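Taurine:2-oxoglutarate aminotransferase (Bifidobacterium kashiwanohense PV20-2, PDB 6JIX) probably catalyses the pyridoxal-phosphate-dependent transfer of the amino group of taurine to 2-oxoglutarate, forming glutamate. Local coordinates at residues R109-N114 and N120-K125; A95-D100 and A327-L332; S353-H358 and K377-R382. All coordinates share one frame; numbering follows the deposited sequence.

Contact 1: R109-N114 and N120-K125; sequences RVFFTN and NENAIK
The F111 ring presents its edge to the side-chain amide of N122: F111 CE2 lies 3.4 Å from N122 ND2 and 3.5 Å from N122 CG. ND2 lies near the plane of the ring, and ring and amide planes are turned 74° apart. The nitrogen therefore meets the rim of the ring and not its pi face. Having CG anti to the backbone N (chi1 -177°) sends the F111 ring out from the strand toward the helix. A smaller van der Waals contact comes from T113, whose methyl CG2 stands 3.8 Å from N122 ND2 as the two side chains run past each other in opposite directions.

T113 OG1 and the N120 amide have polar partners outside the contact. T113 OG1 bonds to the carbonyl of G115, while N120, on another side of the helix, touches the pyridoxal phosphate and bonds to T278, D252 and the carbonyl of H144. F111 also packs on S22 of the second subunit.

All three touching residues are buried. The topology, strand 107-113, outermost in its sheet within this chain, running through a short turn into helix 116-131, with the cofactor-binding G116 and A117 at the start of the helix, is that of the first beta-alpha unit in the large domain of fold-type I aminotransferases.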
ATOM      1  N   ARG A 109      -2.646 -13.699  15.387  1.00 31.36           N
ATOM      2  CA  ARG A 109      -2.987 -13.533  13.985  1.00 32.47           C
ATOM      3  C   ARG A 109      -2.050 -12.523  13.331  1.00 31.07           C
ATOM      4  O   ARG A 109      -1.309 -11.799  14.002  1.00 27.51           O
ATOM      5  CB  ARG A 109      -4.455 -13.105  13.823  1.00 31.00           C
ATOM      6  CG  ARG A 109      -5.435 -13.984  14.561  1.00 30.27           C
ATOM      7  CD  ARG A 109      -6.887 -13.541  14.331  1.00 31.25           C
ATOM      8  NE  ARG A 109      -7.815 -14.546  14.838  1.00 30.45           N
ATOM      9  CZ  ARG A 109      -8.175 -15.632  14.164  1.00 31.73           C
ATOM     10  NH1 ARG A 109      -7.696 -15.835  12.949  1.00 28.87           N
ATOM     11  NH2 ARG A 109      -8.999 -16.520  14.705  1.00 29.22           N
ATOM     12  N   VAL A 110      -2.070 -12.514  11.998  1.00 27.15           N
ATOM     13  CA  VAL A 110      -1.327 -11.554  11.191  1.00 26.27           C
ATOM     14  C   VAL A 110      -2.281 -10.902  10.187  1.00 29.08           C
ATOM     15  O   VAL A 110      -3.058 -11.592   9.508  1.00 22.45           O
ATOM     16  CB  VAL A 110      -0.143 -12.222  10.472  1.00 22.64           C
ATOM     17  CG1 VAL A 110       0.481 -11.259   9.488  1.00 19.61           C
ATOM     18  CG2 VAL A 110       0.865 -12.696  11.492  1.00 26.25           C
ATOM     19  N   PHE A 111      -2.230  -9.576  10.095  1.00 25.57           N
ATOM     20  CA  PHE A 111      -3.025  -8.834   9.121  1.00 23.94           C
ATOM     21  C   PHE A 111      -2.098  -8.361   8.006  1.00 24.18           C
ATOM     22  O   PHE A 111      -1.308  -7.429   8.206  1.00 26.94           O
ATOM     23  CB  PHE A 111      -3.741  -7.650   9.766  1.00 22.66           C
ATOM     24  CG  PHE A 111      -4.618  -6.908   8.808  1.00 25.15           C
ATOM     25  CD1 PHE A 111      -5.799  -7.478   8.350  1.00 22.02           C
ATOM     26  CD2 PHE A 111      -4.237  -5.676   8.316  1.00 22.59           C
ATOM     27  CE1 PHE A 111      -6.606  -6.818   7.455  1.00 23.22           C
ATOM     28  CE2 PHE A 111      -5.036  -5.013   7.420  1.00 24.81           C
ATOM     29  CZ  PHE A 111      -6.230  -5.594   6.985  1.00 28.04           C
ATOM     30  N   PHE A 112      -2.202  -8.986   6.833  1.00 20.35           N
ATOM     31  CA  PHE A 112      -1.264  -8.706   5.758  1.00 19.28           C
ATOM     32  C   PHE A 112      -1.672  -7.453   4.989  1.00 20.66           C
ATOM     33  O   PHE A 112      -2.849  -7.246   4.670  1.00 20.62           O
ATOM     34  CB  PHE A 112      -1.162  -9.903   4.809  1.00 23.15           C
ATOM     35  CG  PHE A 112      -0.375 -11.062   5.373  1.00 24.17           C
ATOM     36  CD1 PHE A 112       0.975 -10.922   5.677  1.00 21.84           C
ATOM     37  CD2 PHE A 112      -0.987 -12.294   5.602  1.00 21.54           C
ATOM     38  CE1 PHE A 112       1.699 -11.982   6.213  1.00 20.92           C
ATOM     39  CE2 PHE A 112      -0.274 -13.357   6.138  1.00 20.67           C
ATOM     40  CZ  PHE A 112       1.073 -13.196   6.452  1.00 22.67           C
ATOM     41  N   THR A 113      -0.675  -6.636   4.662  1.00 19.73           N
ATOM     42  CA  THR A 113      -0.862  -5.401   3.918  1.00 20.60           C
ATOM     43  C   THR A 113       0.122  -5.377   2.758  1.00 20.50           C
ATOM     44  O   THR A 113       0.777  -6.378   2.475  1.00 26.54           O
ATOM     45  CB  THR A 113      -0.633  -4.189   4.814  1.00 20.96           C
ATOM     46  OG1 THR A 113       0.740  -4.189   5.220  1.00 23.99           O
ATOM     47  CG2 THR A 113      -1.526  -4.257   6.045  1.00 18.96           C
ATOM     48  N   ASN A 114       0.222  -4.254   2.072  1.00 22.48           N
ATOM     49  CA  ASN A 114       1.118  -4.139   0.934  1.00 20.74           C
ATOM     50  C   ASN A 114       2.490  -3.599   1.288  1.00 22.98           C
ATOM     51  O   ASN A 114       3.413  -3.737   0.478  1.00 22.66           O
ATOM     52  CB  ASN A 114       0.485  -3.264  -0.141  1.00 22.38           C
ATOM     53  CG  ASN A 114      -0.580  -4.001  -0.894  1.00 23.66           C
ATOM     54  OD1 ASN A 114      -0.482  -5.217  -1.051  1.00 20.56           O
ATOM     55  ND2 ASN A 114      -1.623  -3.291  -1.334  1.00 26.10           N
ATOM     56  N   ASN A 120       0.949   0.398   9.430  1.00 20.12           N
ATOM     57  CA  ASN A 120       0.794   1.320  10.551  1.00 19.17           C
ATOM     58  C   ASN A 120      -0.596   1.944  10.574  1.00 21.98           C
ATOM     59  O   ASN A 120      -1.193   2.093  11.650  1.00 21.85           O
ATOM     60  CB  ASN A 120       1.892   2.376  10.516  1.00 18.37           C
ATOM     61  CG  ASN A 120       3.221   1.813  10.972  1.00 19.79           C
ATOM     62  OD1 ASN A 120       3.249   0.907  11.796  1.00 16.77           O
ATOM     63  ND2 ASN A 120       4.318   2.315  10.421  1.00 19.16           N
ATOM     64  N   GLU A 121      -1.117   2.331   9.397  1.00 25.30           N
ATOM     65  CA  GLU A 121      -2.495   2.821   9.294  1.00 22.45           C
ATOM     66  C   GLU A 121      -3.461   1.855   9.950  1.00 20.63           C
ATOM     67  O   GLU A 121      -4.351   2.252  10.706  1.00 22.33           O
ATOM     68  CB  GLU A 121      -2.896   3.012   7.829  1.00 27.58           C
ATOM     69  CG  GLU A 121      -2.033   3.952   7.015  1.00 27.46           C
ATOM     70  CD  GLU A 121      -2.672   5.315   6.859  1.00 32.55           C
ATOM     71  OE1 GLU A 121      -2.253   6.065   5.952  1.00 32.32           O
ATOM     72  OE2 GLU A 121      -3.594   5.639   7.647  1.00 35.61           O
ATOM     73  N   ASN A 122      -3.309   0.575   9.650  1.00 18.93           N
ATOM     74  CA  ASN A 122      -4.257  -0.402  10.144  1.00 20.72           C
ATOM     75  C   ASN A 122      -4.024  -0.696  11.618  1.00 20.41           C
ATOM     76  O   ASN A 122      -4.990  -0.871  12.373  1.00 19.74           O
ATOM     77  CB  ASN A 122      -4.171  -1.675   9.289  1.00 21.12           C
ATOM     78  CG  ASN A 122      -4.971  -1.556   7.995  1.00 24.21           C
ATOM     79  OD1 ASN A 122      -6.171  -1.260   8.017  1.00 24.67           O
ATOM     80  ND2 ASN A 122      -4.305  -1.757   6.860  1.00 27.64           N
ATOM     81  N   ALA A 123      -2.757  -0.707  12.055  1.00 17.57           N
ATOM     82  CA  ALA A 123      -2.482  -0.876  13.477  1.00 19.41           C
ATOM     83  C   ALA A 123      -3.131   0.238  14.285  1.00 18.19           C
ATOM     84  O   ALA A 123      -3.772  -0.018  15.309  1.00 20.18           O
ATOM     85  CB  ALA A 123      -0.974  -0.930  13.727  1.00 19.60           C
ATOM     86  N   ILE A 124      -3.003   1.478  13.816  1.00 18.31           N
ATOM     87  CA  ILE A 124      -3.711   2.596  14.429  1.00 21.31           C
ATOM     88  C   ILE A 124      -5.212   2.320  14.492  1.00 24.12           C
ATOM     89  O   ILE A 124      -5.841   2.468  15.547  1.00 24.66           O
ATOM     90  CB  ILE A 124      -3.421   3.888  13.654  1.00 23.00           C
ATOM     91  CG1 ILE A 124      -1.977   4.316  13.852  1.00 22.48           C
ATOM     92  CG2 ILE A 124      -4.415   4.984  14.049  1.00 22.35           C
ATOM     93  CD1 ILE A 124      -1.539   5.318  12.819  1.00 25.09           C
ATOM     94  N   LYS A 125      -5.820   1.975  13.343  1.00 21.47           N
ATOM     95  CA  LYS A 125      -7.266   1.757  13.313  1.00 23.65           C
ATOM     96  C   LYS A 125      -7.679   0.695  14.319  1.00 27.65           C
ATOM     97  O   LYS A 125      -8.684   0.850  15.025  1.00 23.85           O
ATOM     98  CB  LYS A 125      -7.732   1.349  11.916  1.00 20.28           C
ATOM     99  CG  LYS A 125      -7.918   2.509  10.966  1.00 27.70           C
ATOM    100  CD  LYS A 125      -8.034   2.050   9.524  1.00 25.08           C
ATOM    101  CE  LYS A 125      -9.470   1.761   9.141  1.00 26.10           C
ATOM    102  NZ  LYS A 125      -9.520   1.023   7.843  1.00 30.05           N
TER

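Contact 2: A95-D100 and A327-L332; sequences AKMLVD and AVNYYL
M97 reaches across from helix 95-100 and sets its terminal methyl between two neighbouring residues of helix 327-332. M97 CE is 3.5 Å from V328 CG1, and the same methyl is 3.5 Å from N329 OD1, which it meets from a side chain running at about a right angle to its own. The chain of M97 is extended through chi2 and bends at its last torsion (chi3 62°), swinging CE toward V328. Deeper in, L98 CD2 lies 4.1 Å from V328 CG2, so the two methyls of this valine are shared between successive residues of the facing helix. M97, L98 and V328 form the compact part of the contact, and L98 continues inward onto V110 and F112 of strand 107-113.

Elsewhere the interface is loose. The segment axes approach only to 11.1 Å, with their N-to-C directions 36° apart, a separation spanned mainly by M97 and L98. The CB of L332 points toward the other helix, yet L332 CD1 stays 5.4 Å from M97 CE. K96 and D100, both partly exposed, take no part in the crossing contacts: K96 NZ bonds to D100 OD2 at 2.9 Å, a salt bridge between successive turns of one helix.

Because the crossing contacts are methyl groups against methyl groups, plus one methyl beside an amide oxygen, cohesion here probably rests mainly on dispersion and the exclusion of water, while charge pairing acts within helix 95-100 and not across to its neighbour.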
ATOM      1  N   ALA A  95       1.311 -16.688   7.989  1.00 24.42           N
ATOM      2  CA  ALA A  95       0.750 -16.187   9.238  1.00 23.64           C
ATOM      3  C   ALA A  95       1.210 -17.030  10.426  1.00 29.82           C
ATOM      4  O   ALA A  95       1.635 -16.493  11.454  1.00 28.11           O
ATOM      5  CB  ALA A  95      -0.767 -16.155   9.155  1.00 20.27           C
ATOM      6  N   LYS A  96       1.153 -18.360  10.304  1.00 32.77           N
ATOM      7  CA  LYS A  96       1.616 -19.199  11.407  1.00 32.88           C
ATOM      8  C   LYS A  96       3.109 -19.018  11.649  1.00 29.56           C
ATOM      9  O   LYS A  96       3.538 -18.841  12.793  1.00 28.08           O
ATOM     10  CB  LYS A  96       1.287 -20.670  11.156  1.00 35.01           C
ATOM     11  CG  LYS A  96       1.101 -21.446  12.463  1.00 39.47           C
ATOM     12  CD  LYS A  96       1.892 -22.745  12.489  1.00 39.11           C
ATOM     13  CE  LYS A  96       1.616 -23.497  13.776  1.00 38.60           C
ATOM     14  NZ  LYS A  96       2.875 -24.008  14.367  1.00 50.57           N
ATOM     15  N   MET A  97       3.920 -19.054  10.584  1.00 30.61           N
ATOM     16  CA  MET A  97       5.363 -18.891  10.756  1.00 25.66           C
ATOM     17  C   MET A  97       5.684 -17.578  11.449  1.00 27.82           C
ATOM     18  O   MET A  97       6.581 -17.515  12.297  1.00 30.03           O
ATOM     19  CB  MET A  97       6.080 -18.946   9.419  1.00 23.75           C
ATOM     20  CG  MET A  97       6.114 -20.302   8.778  1.00 29.12           C
ATOM     21  SD  MET A  97       6.620 -20.137   7.064  1.00 35.36           S
ATOM     22  CE  MET A  97       8.249 -19.457   7.295  1.00 24.11           C
ATOM     23  N   LEU A  98       4.977 -16.510  11.080  1.00 27.02           N
ATOM     24  CA  LEU A  98       5.254 -15.207  11.667  1.00 22.00           C
ATOM     25  C   LEU A  98       4.860 -15.182  13.135  1.00 25.69           C
ATOM     26  O   LEU A  98       5.651 -14.759  13.987  1.00 26.42           O
ATOM     27  CB  LEU A  98       4.522 -14.119  10.895  1.00 24.90           C
ATOM     28  CG  LEU A  98       5.090 -13.800   9.527  1.00 23.24           C
ATOM     29  CD1 LEU A  98       4.433 -12.537   9.017  1.00 20.64           C
ATOM     30  CD2 LEU A  98       6.591 -13.659   9.630  1.00 18.15           C
ATOM     31  N   VAL A  99       3.644 -15.645  13.453  1.00 27.21           N
ATOM     32  CA  VAL A  99       3.227 -15.763  14.852  1.00 27.31           C
ATOM     33  C   VAL A  99       4.238 -16.592  15.635  1.00 32.15           C
ATOM     34  O   VAL A  99       4.600 -16.253  16.769  1.00 31.29           O
ATOM     35  CB  VAL A  99       1.812 -16.364  14.949  1.00 27.04           C
ATOM     36  CG1 VAL A  99       1.430 -16.590  16.409  1.00 29.13           C
ATOM     37  CG2 VAL A  99       0.792 -15.472  14.257  1.00 27.00           C
ATOM     38  N   ASP A 100       4.724 -17.684  15.025  1.00 35.31           N
ATOM     39  CA  ASP A 100       5.646 -18.598  15.697  1.00 28.63           C
ATOM     40  C   ASP A 100       6.978 -17.923  16.039  1.00 27.50           C
ATOM     41  O   ASP A 100       7.446 -18.027  17.175  1.00 30.31           O
ATOM     42  CB  ASP A 100       5.868 -19.835  14.822  1.00 27.14           C
ATOM     43  CG  ASP A 100       4.774 -20.887  14.994  1.00 34.71           C
ATOM     44  OD1 ASP A 100       3.913 -20.720  15.898  1.00 30.36           O
ATOM     45  OD2 ASP A 100       4.788 -21.885  14.221  1.00 33.28           O
ATOM     46  N   ALA A 327      11.582 -16.424   2.331  1.00 28.99           N
ATOM     47  CA  ALA A 327      12.494 -15.548   3.060  1.00 25.12           C
ATOM     48  C   ALA A 327      12.594 -15.952   4.524  1.00 22.00           C
ATOM     49  O   ALA A 327      13.691 -16.127   5.059  1.00 23.36           O
ATOM     50  CB  ALA A 327      12.040 -14.095   2.944  1.00 23.53           C
ATOM     51  N   VAL A 328      11.458 -16.134   5.189  1.00 20.36           N
ATOM     52  CA  VAL A 328      11.528 -16.424   6.618  1.00 24.17           C
ATOM     53  C   VAL A 328      12.225 -17.758   6.855  1.00 24.56           C
ATOM     54  O   VAL A 328      13.067 -17.876   7.755  1.00 26.09           O
ATOM     55  CB  VAL A 328      10.127 -16.386   7.253  1.00 23.58           C
ATOM     56  CG1 VAL A 328      10.186 -16.876   8.686  1.00 16.72           C
ATOM     57  CG2 VAL A 328       9.528 -14.964   7.153  1.00 22.93           C
ATOM     58  N   ASN A 329      11.911 -18.774   6.029  1.00 24.72           N
ATOM     59  CA  ASN A 329      12.568 -20.077   6.148  1.00 24.78           C
ATOM     60  C   ASN A 329      14.076 -19.949   5.976  1.00 23.78           C
ATOM     61  O   ASN A 329      14.843 -20.618   6.672  1.00 24.08           O
ATOM     62  CB  ASN A 329      12.010 -21.064   5.120  1.00 26.83           C
ATOM     63  CG  ASN A 329      10.791 -21.832   5.631  1.00 34.60           C
ATOM     64  OD1 ASN A 329      10.608 -22.005   6.842  1.00 36.42           O
ATOM     65  ND2 ASN A 329       9.941 -22.287   4.702  1.00 32.18           N
ATOM     66  N   TYR A 330      14.521 -19.072   5.078  1.00 23.28           N
ATOM     67  CA  TYR A 330      15.949 -18.829   4.938  1.00 23.44           C
ATOM     68  C   TYR A 330      16.546 -18.229   6.211  1.00 26.33           C
ATOM     69  O   TYR A 330      17.589 -18.693   6.698  1.00 26.68           O
ATOM     70  CB  TYR A 330      16.219 -17.913   3.751  1.00 23.05           C
ATOM     71  CG  TYR A 330      17.686 -17.890   3.385  1.00 28.45           C
ATOM     72  CD1 TYR A 330      18.592 -17.096   4.082  1.00 27.20           C
ATOM     73  CD2 TYR A 330      18.168 -18.685   2.357  1.00 24.88           C
ATOM     74  CE1 TYR A 330      19.937 -17.088   3.737  1.00 31.97           C
ATOM     75  CE2 TYR A 330      19.486 -18.678   2.006  1.00 25.93           C
ATOM     76  CZ  TYR A 330      20.378 -17.892   2.690  1.00 30.20           C
ATOM     77  OH  TYR A 330      21.710 -17.923   2.305  1.00 30.75           O
ATOM     78  N   TYR A 331      15.924 -17.171   6.748  1.00 24.83           N
ATOM     79  CA  TYR A 331      16.458 -16.551   7.960  1.00 27.72           C
ATOM     80  C   TYR A 331      16.716 -17.619   9.000  1.00 26.02           C
ATOM     81  O   TYR A 331      17.783 -17.657   9.622  1.00 24.39           O
ATOM     82  CB  TYR A 331      15.498 -15.493   8.537  1.00 25.07           C
ATOM     83  CG  TYR A 331      15.345 -14.214   7.744  1.00 25.89           C
ATOM     84  CD1 TYR A 331      16.453 -13.477   7.348  1.00 21.08           C
ATOM     85  CD2 TYR A 331      14.075 -13.741   7.397  1.00 22.92           C
ATOM     86  CE1 TYR A 331      16.304 -12.318   6.629  1.00 22.21           C
ATOM     87  CE2 TYR A 331      13.916 -12.585   6.679  1.00 19.97           C
ATOM     88  CZ  TYR A 331      15.028 -11.873   6.297  1.00 24.61           C
ATOM     89  OH  TYR A 331      14.871 -10.704   5.576  1.00 26.57           O
ATOM     90  N   LEU A 332      15.742 -18.515   9.175  1.00 21.59           N
ATOM     91  CA  LEU A 332      15.826 -19.528  10.215  1.00 22.95           C
ATOM     92  C   LEU A 332      16.834 -20.612   9.847  1.00 33.93           C
ATOM     93  O   LEU A 332      17.797 -20.857  10.588  1.00 31.32           O
ATOM     94  CB  LEU A 332      14.440 -20.124  10.464  1.00 20.79           C
ATOM     95  CG  LEU A 332      13.353 -19.153  10.953  1.00 29.70           C
ATOM     96  CD1 LEU A 332      12.010 -19.856  11.180  1.00 21.50           C
ATOM     97  CD2 LEU A 332      13.807 -18.428  12.221  1.00 26.39           C
TER

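Contact 3: S353-H358 and K377-R382; sequences SMVEKH and KNKETR
K379 spans the gap between the loop and the last turn of helix 336-357, where it meets V355 and H358. Its CB points toward the helix, but CB and CG serve as a spacer, touching neither residue. Contact begins at K379 CD, 3.6 Å from the carbonyl oxygen of H358. One bond further, K379 CE lies near two backbone oxygens, 3.4 Å from V355 O and 3.7 Å from H358 O. The chain is extended as far as CE and turns at the end (chi4 -96°), which brings K379 NZ to 4.1 Å from V355 CG1, with the valine and lysine side chains crossing at about a right angle. NZ is also 3.5 Å from V355 O, a proximity that does not amount to a hydrogen bond. The carbonyls at the end of a helix carry partial negative charge, so an ammonium group here may be favoured electrostatically, although the lysine is largely exposed.

Both sides of the contact are secured by other groups. H358, the first residue to leave the helical conformation, bonds through ND1 to D444 and through NE2 to D437, tying the end of its helix to helix 426-447; V355 packs on V361 and A364. In the loop, N378 OD1 accepts the backbone N of T381 at 3.2 Å with an N-H...O angle of 167°, and that of E380 more weakly.

N378 thus forms an Asx motif that shapes the loop ahead of strand 383-384. The contact as a whole brings a loop leaving an antiparallel sheet against a helix end, within the C-terminal alpha/beta part of a class-III aminotransferase.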
ATOM      1  N   SER A 353      36.004   2.846  15.777  1.00 34.01           N
ATOM      2  CA  SER A 353      37.326   3.328  15.415  1.00 30.63           C
ATOM      3  C   SER A 353      37.278   4.479  14.417  1.00 35.78           C
ATOM      4  O   SER A 353      38.256   5.225  14.293  1.00 35.16           O
ATOM      5  CB  SER A 353      38.127   2.181  14.834  1.00 29.71           C
ATOM      6  OG  SER A 353      37.698   1.962  13.516  1.00 32.95           O
ATOM      7  N   MET A 354      36.176   4.638  13.686  1.00 38.28           N
ATOM      8  CA  MET A 354      36.030   5.842  12.877  1.00 34.58           C
ATOM      9  C   MET A 354      35.793   7.067  13.750  1.00 37.63           C
ATOM     10  O   MET A 354      36.150   8.182  13.351  1.00 39.11           O
ATOM     11  CB  MET A 354      34.899   5.666  11.866  1.00 34.90           C
ATOM     12  CG  MET A 354      35.191   4.637  10.770  1.00 36.10           C
ATOM     13  SD  MET A 354      36.544   5.092   9.648  1.00 39.83           S
ATOM     14  CE  MET A 354      37.848   4.051  10.314  1.00 26.92           C
ATOM     15  N   VAL A 355      35.188   6.884  14.935  1.00 35.99           N
ATOM     16  CA  VAL A 355      35.045   7.985  15.888  1.00 36.53           C
ATOM     17  C   VAL A 355      36.415   8.457  16.356  1.00 37.57           C
ATOM     18  O   VAL A 355      36.720   9.655  16.326  1.00 39.51           O
ATOM     19  CB  VAL A 355      34.154   7.582  17.078  1.00 39.99           C
ATOM     20  CG1 VAL A 355      34.120   8.721  18.108  1.00 34.62           C
ATOM     21  CG2 VAL A 355      32.739   7.246  16.603  1.00 31.06           C
ATOM     22  N   GLU A 356      37.261   7.518  16.794  1.00 37.00           N
ATOM     23  CA  GLU A 356      38.604   7.875  17.236  1.00 36.35           C
ATOM     24  C   GLU A 356      39.438   8.477  16.100  1.00 35.89           C
ATOM     25  O   GLU A 356      40.316   9.303  16.353  1.00 42.45           O
ATOM     26  CB  GLU A 356      39.302   6.652  17.843  1.00 23.45           C
ATOM     27  N   LYS A 357      39.198   8.086  14.853  1.00 36.67           N
ATOM     28  CA  LYS A 357      40.108   8.485  13.784  1.00 36.18           C
ATOM     29  C   LYS A 357      39.740   9.780  13.060  1.00 37.73           C
ATOM     30  O   LYS A 357      40.587  10.324  12.342  1.00 41.57           O
ATOM     31  CB  LYS A 357      40.226   7.363  12.740  1.00 33.20           C
ATOM     32  CG  LYS A 357      41.271   7.654  11.653  1.00 36.82           C
ATOM     33  CD  LYS A 357      41.343   6.585  10.565  1.00 36.30           C
ATOM     34  CE  LYS A 357      41.989   7.146   9.293  1.00 39.82           C
ATOM     35  NZ  LYS A 357      42.513   6.085   8.372  1.00 43.24           N
ATOM     36  N   HIS A 358      38.516  10.280  13.179  1.00 39.09           N
ATOM     37  CA  HIS A 358      38.066  11.347  12.287  1.00 39.57           C
ATOM     38  C   HIS A 358      37.501  12.551  13.043  1.00 42.12           C
ATOM     39  O   HIS A 358      36.715  12.400  13.988  1.00 37.32           O
ATOM     40  CB  HIS A 358      37.037  10.805  11.303  1.00 42.40           C
ATOM     41  CG  HIS A 358      37.604   9.855  10.289  1.00 41.62           C
ATOM     42  ND1 HIS A 358      38.182  10.279   9.111  1.00 48.16           N
ATOM     43  CD2 HIS A 358      37.642   8.501  10.260  1.00 40.77           C
ATOM     44  CE1 HIS A 358      38.565   9.228   8.404  1.00 42.78           C
ATOM     45  NE2 HIS A 358      38.252   8.138   9.081  1.00 45.71           N
ATOM     46  N   LYS A 377      30.337  19.010  12.094  1.00 40.77           N
ATOM     47  CA  LYS A 377      31.255  20.041  11.624  1.00 39.74           C
ATOM     48  C   LYS A 377      32.334  20.352  12.652  1.00 42.58           C
ATOM     49  O   LYS A 377      33.326  21.008  12.314  1.00 49.22           O
ATOM     50  CB  LYS A 377      30.483  21.330  11.295  1.00 41.54           C
ATOM     51  CG  LYS A 377      30.430  21.700   9.809  1.00 47.22           C
ATOM     52  CD  LYS A 377      30.258  23.206   9.610  1.00 44.66           C
ATOM     53  CE  LYS A 377      30.435  23.618   8.147  1.00 59.11           C
ATOM     54  NZ  LYS A 377      31.850  23.911   7.763  1.00 57.72           N
ATOM     55  N   ASN A 378      32.195  19.825  13.869  1.00 36.67           N
ATOM     56  CA  ASN A 378      32.992  20.244  15.008  1.00 38.19           C
ATOM     57  C   ASN A 378      32.831  19.275  16.174  1.00 39.14           C
ATOM     58  O   ASN A 378      31.843  19.344  16.912  1.00 37.58           O
ATOM     59  CB  ASN A 378      32.563  21.651  15.421  1.00 42.33           C
ATOM     60  CG  ASN A 378      33.624  22.382  16.198  1.00 48.21           C
ATOM     61  OD1 ASN A 378      33.950  22.028  17.348  1.00 44.00           O
ATOM     62  ND2 ASN A 378      34.174  23.427  15.578  1.00 52.08           N
ATOM     63  N   LYS A 379      33.798  18.376  16.363  1.00 37.71           N
ATOM     64  CA  LYS A 379      33.654  17.365  17.408  1.00 40.41           C
ATOM     65  C   LYS A 379      33.492  17.996  18.789  1.00 40.03           C
ATOM     66  O   LYS A 379      32.852  17.404  19.666  1.00 39.48           O
ATOM     67  CB  LYS A 379      34.848  16.400  17.386  1.00 39.07           C
ATOM     68  CG  LYS A 379      34.496  14.915  17.562  1.00 34.13           C
ATOM     69  CD  LYS A 379      35.606  14.026  17.034  1.00 35.39           C
ATOM     70  CE  LYS A 379      35.445  12.578  17.493  1.00 41.80           C
ATOM     71  NZ  LYS A 379      36.237  12.222  18.728  1.00 40.36           N
ATOM     72  N   GLU A 380      34.084  19.179  19.012  1.00 43.89           N
ATOM     73  CA  GLU A 380      34.193  19.732  20.363  1.00 42.60           C
ATOM     74  C   GLU A 380      32.907  20.426  20.807  1.00 45.56           C
ATOM     75  O   GLU A 380      32.453  20.237  21.942  1.00 41.82           O
ATOM     76  CB  GLU A 380      35.383  20.690  20.440  1.00 39.09           C
ATOM     77  N   THR A 381      32.313  21.233  19.930  1.00 43.74           N
ATOM     78  CA  THR A 381      31.054  21.901  20.224  1.00 36.47           C
ATOM     79  C   THR A 381      29.841  21.023  19.948  1.00 42.25           C
ATOM     80  O   THR A 381      28.716  21.444  20.237  1.00 43.30           O
ATOM     81  CB  THR A 381      30.950  23.202  19.407  1.00 40.68           C
ATOM     82  OG1 THR A 381      30.641  22.919  18.037  1.00 39.94           O
ATOM     83  CG2 THR A 381      32.259  23.954  19.444  1.00 49.23           C
ATOM     84  N   ARG A 382      30.045  19.828  19.385  1.00 44.70           N
ATOM     85  CA  ARG A 382      28.985  18.931  18.913  1.00 34.97           C
ATOM     86  C   ARG A 382      28.140  19.575  17.821  1.00 36.97           C
ATOM     87  O   ARG A 382      27.004  19.155  17.587  1.00 34.51           O
ATOM     88  CB  ARG A 382      28.081  18.434  20.049  1.00 34.63           C
ATOM     89  CG  ARG A 382      28.712  17.347  20.887  1.00 31.99           C
ATOM     90  CD  ARG A 382      27.738  16.419  21.606  1.00 25.41           C
ATOM     91  NE  ARG A 382      28.483  15.714  22.649  1.00 33.08           N
ATOM     92  CZ  ARG A 382      28.002  14.759  23.444  1.00 37.38           C
ATOM     93  NH1 ARG A 382      26.737  14.360  23.349  1.00 31.69           N
ATOM     94  NH2 ARG A 382      28.804  14.197  24.347  1.00 37.70           N
TER

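Contacts 1 and 2 are neighbours sharing one layered region: strand 107-113 of contact 1 follows helix 89-102 of contact 2 in the chain, and the two touch where V110 and F112 pack on A95, L98 and V99. Contact 1 is fully buried and sets an amide against a ring edge close to the cofactor; contact 2 is partly buried and joins two helices by methyl packing. Both adjoin the second subunit. Contact 3 stands apart, its centre about 41 Å from either of the other centres, although its helix 336-357 directly follows helix 318-333 of contact 2. It is partly buried at the periphery, where an exposed lysine lies against backbone carbonyls.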